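Long-range contacts in PHOX (PDB 4A9V), which hydrolyses phosphate monoesters as an alkaline phosphatase, using an iron-calcium cofactor that catalyses phosphotransfer: residues G182-G187 against A275-T280; G283-Y288 against D305-R310. All coordinates share one frame; numbering follows the deposited sequence.

Contact 1 of 2, residues G182-G187 against A275-T280; sequences GKTPWG and AALAET. With LI (lithium ion), chain C; EDO (1,2-ethanediol), chain O.
Gly182 and Ala275 bring two backbones running in the same direction to a CA–CA distance of 4.7 Å, which widens to 6.5 Å between the CA atoms of Thr184 and Leu277. The contact illustrates how neighbouring sheets of a beta-propeller meet: strands 178-183 and 276-279 are end strands of different sheets, and no direct hydrogen bond joins the two segments, although Ala275 is backbone-bonded to Asn181, just before Gly182. Having no side chain, Gly182 lets its CA come within 3.1 Å of Ala275 O, where a beta carbon would collide. Just beyond, one water fills the widening gap, accepting from Lys183 N and Leu277 N and donating to Ala275 O, so three backbone polar groups are tied together by a single molecule. Leu277 supplies the apolar part. Its chi1 of -94° lies well off a staggered position and sets CG 3.5 Å from Lys183 O, while CD1 reaches on toward the type I turn Thr184-Gly187. There CD1 meets Pro185 CD at 4.1 Å and comes obliquely to Trp186 CH2 at 4.2 Å. Thr184 CB, in the same turn, sits over the centre of one indole face, and Trp186 NE1 is hydrogen-bonded to Glu251 OE2. Cutting Leu277 back to an alanine removes CG and both methyls, and is likely to leave Pro185 CD and Trp186 CH2 without their apolar partner. Lys183 points the other way: with CG anti to the backbone N (chi1 177°) and the chain extended, its NZ is hydrogen-bonded to Leu73 O and the charged end makes a cation-pi contact with Phe74. A 1,2-ethanediol, probably from the crystallisation liquor, completes this end, its O1 accepting a hydrogen bond from Lys183 NZ at 2.7 Å.

Contact 2 of 2, residues G283-Y288 against D305-R310; sequences GRAVVY and DKINHR
The beta-hairpin of strands 276-279 and 284-290 is fastened at its turn, where Gly283 meets the loop that follows strand 296-303. Gly283 adopts a positive phi (97°), and at its backbone angles a beta carbon would jam against the carbonyl oxygen of the preceding residue. Its own carbonyl oxygen accepts a hydrogen bond from Ile307 N, 2.8 Å long and fairly straight (160° at the hydrogen), with the donor tilted from the carbonyl plane. Lys306 CA adds a CA-H...O contact to the same Gly283 O at 3.4 Å. A water lies 2.8 Å from Gly283 O and also close to Ile307 O. Ile307 adds the apolar part: CG1, anti to its own carbonyl carbon (chi1 -60°), runs back beside the strand and carries CD1 to within 4.0 Å of Ala285 CB. Arg284 lays its aliphatic part along the loop, CG 3.6 Å from Asp305 O, before the chain bends at chi3. Its guanidinium is held by a salt bridge to Asp282 and a hydrogen bond to Ser303 O, which probably eases the nearness of the like-charged Lys306. Farther along the loop, Ile307 CG2 rests over the centre of one face of the His309 ring, 3.6 Å above its plane.

Contacts 1 and 2, with centres about 8 Å apart, show how one hairpin at the edge of a sheet can be tied on two fronts: its outer strand to the neighbouring sheet in contact 1, its turn and second strand to a loop in contact 2. Probable hydrogen bonds from Ala278 N to Val286 O (2.8 Å) and Ala276 N to Tyr288 O (2.9 Å) pair its strands. A lithium ion modelled beside the Glu279 carboxylate lies implausibly close to its carbon, so that site is doubtful; Glu279 OE2 is hydrogen-bonded to His309 NE2. Contact 1 is nearer the cofactor: the Ala275 side chain is about 8 Å from that of Glu273, a calcium ligand in the diiron pocket.

Contact 1 of 2, residues G182-G187 against A275-T280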
loop_
_atom_site.group_PDB
_atom_site.type_symbol
_atom_site.label_atom_id
_atom_site.label_comp_id
_atom_site.label_asym_id
_atom_site.label_seq_id
_atom_site.Cartn_x
_atom_site.Cartn_y
_atom_site.Cartn_z
ATOM N N GLY A 182 -2.814 -4.787 5.546
ATOM C CA GLY A 182 -3.883 -4.812 6.529
ATOM C C GLY A 182 -3.488 -5.665 7.711
ATOM O O GLY A 182 -2.603 -6.509 7.612
ATOM N N LYS A 183 -4.170 -5.447 8.821
ATOM C CA LYS A 183 -3.929 -6.184 10.052
ATOM C C LYS A 183 -5.269 -6.718 10.520
ATOM O O LYS A 183 -6.194 -5.943 10.745
ATOM C CB LYS A 183 -3.344 -5.250 11.111
ATOM C CG LYS A 183 -3.131 -5.922 12.457
ATOM C CD LYS A 183 -2.504 -4.966 13.455
ATOM C CE LYS A 183 -2.340 -5.594 14.824
ATOM N NZ LYS A 183 -1.811 -4.593 15.796
ATOM N N THR A 184 -5.383 -8.036 10.651
ATOM C CA THR A 184 -6.676 -8.616 11.001
ATOM C C THR A 184 -6.785 -8.799 12.512
ATOM O O THR A 184 -5.781 -9.008 13.200
ATOM C CB THR A 184 -6.923 -9.970 10.317
ATOM O OG1 THR A 184 -6.155 -10.978 10.984
ATOM C CG2 THR A 184 -6.591 -9.920 8.838
ATOM N N PRO A 185 -8.024 -8.830 13.020
ATOM C CA PRO A 185 -8.213 -9.028 14.449
ATOM C C PRO A 185 -8.045 -10.484 14.864
ATOM O O PRO A 185 -8.098 -10.771 16.053
ATOM C CB PRO A 185 -9.645 -8.537 14.697
ATOM C CG PRO A 185 -10.316 -8.574 13.374
ATOM C CD PRO A 185 -9.237 -8.312 12.364
ATOM N N TRP A 186 -7.786 -11.381 13.911
ATOM C CA TRP A 186 -7.428 -12.761 14.245
ATOM C C TRP A 186 -5.955 -13.028 14.047
ATOM O O TRP A 186 -5.533 -14.182 13.970
ATOM C CB TRP A 186 -8.284 -13.763 13.460
ATOM C CG TRP A 186 -8.311 -13.546 11.968
ATOM C CD1 TRP A 186 -7.529 -14.176 11.005
ATOM C CD2 TRP A 186 -9.215 -12.666 11.221
ATOM N NE1 TRP A 186 -7.844 -13.716 9.752
ATOM C CE2 TRP A 186 -8.858 -12.812 9.815
ATOM C CE3 TRP A 186 -10.245 -11.810 11.567
ATOM C CZ2 TRP A 186 -9.456 -12.045 8.827
ATOM C CZ3 TRP A 186 -10.859 -11.067 10.561
ATOM C CH2 TRP A 186 -10.481 -11.191 9.225
ATOM N N GLY A 187 -5.143 -11.980 14.143
ATOM C CA GLY A 187 -3.702 -12.139 14.318
ATOM C C GLY A 187 -2.938 -12.444 13.045
ATOM O O GLY A 187 -1.852 -13.013 13.095
ATOM N N ALA A 275 -5.485 -2.745 2.602
ATOM C CA ALA A 275 -6.649 -3.528 2.978
ATOM C C ALA A 275 -7.058 -3.108 4.387
ATOM O O ALA A 275 -6.378 -3.415 5.359
ATOM C CB ALA A 275 -6.318 -5.012 2.928
ATOM N N ALA A 276 -8.088 -2.277 4.468
ATOM C CA ALA A 276 -8.484 -1.633 5.719
ATOM C C ALA A 276 -9.569 -2.445 6.405
ATOM O O ALA A 276 -10.663 -2.601 5.866
ATOM C CB ALA A 276 -8.984 -0.222 5.450
ATOM N N LEU A 277 -9.268 -2.963 7.592
ATOM C CA LEU A 277 -10.202 -3.826 8.316
ATOM C C LEU A 277 -11.232 -3.021 9.094
ATOM O O LEU A 277 -10.896 -2.071 9.796
ATOM C CB LEU A 277 -9.438 -4.741 9.275
ATOM C CG LEU A 277 -9.067 -6.122 8.737
ATOM C CD1 LEU A 277 -10.285 -7.018 8.592
ATOM C CD2 LEU A 277 -8.297 -6.028 7.436
ATOM N N ALA A 278 -12.460 -3.525 9.086
ATOM C CA ALA A 278 -13.523 -3.053 9.952
ATOM C C ALA A 278 -14.415 -4.250 10.267
ATOM O O ALA A 278 -14.116 -5.378 9.874
ATOM C CB ALA A 278 -14.310 -1.939 9.261
ATOM N N GLU A 279 -15.515 -3.998 10.954
ATOM C CA GLU A 279 -16.402 -5.066 11.370
ATOM C C GLU A 279 -17.826 -4.549 11.261
ATOM O O GLU A 279 -18.109 -3.417 11.646
ATOM C CB GLU A 279 -16.076 -5.468 12.814
ATOM C CG GLU A 279 -16.825 -6.684 13.352
ATOM C CD GLU A 279 -16.341 -7.152 14.728
ATOM O OE1 GLU A 279 -15.378 -6.589 15.287
ATOM O OE2 GLU A 279 -16.868 -8.169 15.224
ATOM N N THR A 280 -18.724 -5.368 10.716
ATOM C CA THR A 280 -20.146 -5.019 10.708
ATOM C C THR A 280 -20.713 -5.041 12.131
ATOM O O THR A 280 -20.121 -5.622 13.043
ATOM C CB THR A 280 -20.968 -5.996 9.854
ATOM O OG1 THR A 280 -21.000 -7.263 10.507
ATOM C CG2 THR A 280 -20.405 -6.135 8.455
HETATM LI LI LI C . -17.202 -6.242 15.732
HETATM C C1 EDO O . -1.756 -7.028 18.455
HETATM O O1 EDO O . -0.999 -5.748 18.075
HETATM C C2 EDO O . -2.202 -7.737 17.170
HETATM O O2 EDO O . -2.208 -9.161 17.380
HETATM O O HOH W 1 -6.237 -3.174 8.564
HETATM O O HOH W 2 -19.047 -4.496 15.419
HETATM O O HOH W 3 -17.473 -7.342 17.968
#

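Contact 2 of 2, residues G283-Y288 against D305-R310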
loop_
_atom_site.group_PDB
_atom_site.type_symbol
_atom_site.label_atom_id
_atom_site.label_comp_id
_atom_site.label_asym_id
_atom_site.label_seq_id
_atom_site.Cartn_x
_atom_site.Cartn_y
_atom_site.Cartn_z
ATOM N N GLY A 283 -20.914 -8.447 13.327
ATOM C CA GLY A 283 -19.672 -9.117 13.688
ATOM C C GLY A 283 -18.870 -9.716 12.538
ATOM O O GLY A 283 -17.913 -10.447 12.778
ATOM N N ARG A 284 -19.251 -9.425 11.298
ATOM C CA ARG A 284 -18.535 -9.933 10.136
ATOM C C ARG A 284 -17.383 -9.022 9.762
ATOM O O ARG A 284 -17.410 -7.830 10.037
ATOM C CB ARG A 284 -19.506 -10.094 8.970
ATOM C CG ARG A 284 -20.595 -11.109 9.281
ATOM C CD ARG A 284 -21.635 -11.234 8.186
ATOM N NE ARG A 284 -22.388 -10.009 7.965
ATOM C CZ ARG A 284 -22.663 -9.553 6.746
ATOM N NH1 ARG A 284 -22.177 -10.188 5.685
ATOM N NH2 ARG A 284 -23.384 -8.461 6.579
ATOM N N ALA A 285 -16.363 -9.592 9.132
ATOM C CA ALA A 285 -15.206 -8.813 8.710
ATOM C C ALA A 285 -15.523 -7.987 7.475
ATOM O O ALA A 285 -16.207 -8.449 6.561
ATOM C CB ALA A 285 -14.023 -9.730 8.441
ATOM N N VAL A 286 -14.970 -6.782 7.450
ATOM C CA VAL A 286 -15.064 -5.883 6.309
ATOM C C VAL A 286 -13.649 -5.461 5.931
ATOM O O VAL A 286 -12.828 -5.156 6.797
ATOM C CB VAL A 286 -15.917 -4.643 6.667
ATOM C CG1 VAL A 286 -15.979 -3.661 5.509
ATOM C CG2 VAL A 286 -17.314 -5.073 7.099
ATOM N N VAL A 287 -13.369 -5.488 4.634
ATOM C CA VAL A 287 -12.066 -5.066 4.123
ATOM C C VAL A 287 -12.269 -4.059 2.993
ATOM O O VAL A 287 -12.789 -4.408 1.936
ATOM C CB VAL A 287 -11.240 -6.258 3.599
ATOM C CG1 VAL A 287 -9.833 -5.796 3.257
ATOM C CG2 VAL A 287 -11.226 -7.409 4.599
ATOM N N TYR A 288 -11.933 -2.795 3.240
ATOM C CA TYR A 288 -11.988 -1.763 2.195
ATOM C C TYR A 288 -10.667 -1.737 1.424
ATOM O O TYR A 288 -9.594 -1.844 2.022
ATOM C CB TYR A 288 -12.244 -0.378 2.808
ATOM C CG TYR A 288 -13.581 -0.230 3.495
ATOM C CD1 TYR A 288 -14.733 -0.010 2.762
ATOM C CD2 TYR A 288 -13.674 -0.208 4.878
ATOM C CE1 TYR A 288 -15.951 0.185 3.388
ATOM C CE2 TYR A 288 -14.887 -0.018 5.518
ATOM C CZ TYR A 288 -16.025 0.204 4.765
ATOM O OH TYR A 288 -17.245 0.404 5.375
ATOM N N ASP A 305 -18.932 -15.134 7.301
ATOM C CA ASP A 305 -18.948 -15.572 8.686
ATOM C C ASP A 305 -18.617 -14.421 9.630
ATOM O O ASP A 305 -17.867 -13.498 9.299
ATOM C CB ASP A 305 -17.936 -16.699 8.877
ATOM C CG ASP A 305 -18.160 -17.849 7.920
ATOM O OD1 ASP A 305 -19.331 -18.217 7.687
ATOM O OD2 ASP A 305 -17.159 -18.403 7.416
ATOM N N LYS A 306 -19.142 -14.523 10.840
ATOM C CA LYS A 306 -18.726 -13.657 11.924
ATOM C C LYS A 306 -17.293 -13.966 12.323
ATOM O O LYS A 306 -16.876 -15.131 12.347
ATOM C CB LYS A 306 -19.659 -13.822 13.127
ATOM C CG LYS A 306 -21.082 -13.370 12.858
ATOM C CD LYS A 306 -21.981 -13.620 14.053
ATOM C CE LYS A 306 -23.399 -13.149 13.778
ATOM N NZ LYS A 306 -23.682 -12.973 12.325
ATOM N N ILE A 307 -16.559 -12.925 12.691
ATOM C CA ILE A 307 -15.254 -13.099 13.301
ATOM C C ILE A 307 -15.415 -13.801 14.638
ATOM O O ILE A 307 -16.207 -13.380 15.480
ATOM C CB ILE A 307 -14.574 -11.742 13.540
ATOM C CG1 ILE A 307 -14.390 -10.988 12.222
ATOM C CG2 ILE A 307 -13.254 -11.918 14.266
ATOM C CD1 ILE A 307 -14.093 -9.515 12.414
ATOM N N ASN A 308 -14.628 -14.848 14.842
ATOM C CA ASN A 308 -14.546 -15.497 16.136
ATOM C C ASN A 308 -13.397 -14.879 16.923
ATOM O O ASN A 308 -12.233 -15.192 16.688
ATOM C CB ASN A 308 -14.323 -16.997 15.945
ATOM C CG ASN A 308 -14.442 -17.765 17.239
ATOM O OD1 ASN A 308 -14.114 -17.248 18.307
ATOM N ND2 ASN A 308 -14.899 -19.006 17.157
ATOM N N HIS A 309 -13.705 -13.905 17.766
ATOM C CA HIS A 309 -12.657 -13.132 18.429
ATOM C C HIS A 309 -11.877 -13.958 19.418
ATOM O O HIS A 309 -10.668 -13.773 19.562
ATOM C CB HIS A 309 -13.237 -11.897 19.099
ATOM C CG HIS A 309 -13.641 -10.821 18.128
ATOM N ND1 HIS A 309 -12.741 -10.036 17.498
ATOM C CD2 HIS A 309 -14.883 -10.483 17.617
ATOM C CE1 HIS A 309 -13.389 -9.192 16.679
ATOM N NE2 HIS A 309 -14.694 -9.481 16.731
ATOM N N ARG A 310 -12.539 -14.896 20.096
ATOM C CA ARG A 310 -11.915 -15.621 21.207
ATOM C C ARG A 310 -11.053 -16.785 20.751
ATOM O O ARG A 310 -10.240 -17.295 21.525
ATOM C CB ARG A 310 -12.979 -16.119 22.180
ATOM C CG ARG A 310 -13.561 -15.003 23.011
ATOM C CD ARG A 310 -14.849 -15.418 23.697
ATOM N NE ARG A 310 -15.374 -14.346 24.527
ATOM C CZ ARG A 310 -16.020 -13.280 24.075
ATOM N NH1 ARG A 310 -16.367 -13.186 22.799
ATOM N NH2 ARG A 310 -16.350 -12.319 24.927
HETATM O O HOH W 4 -17.698 -11.079 15.546
#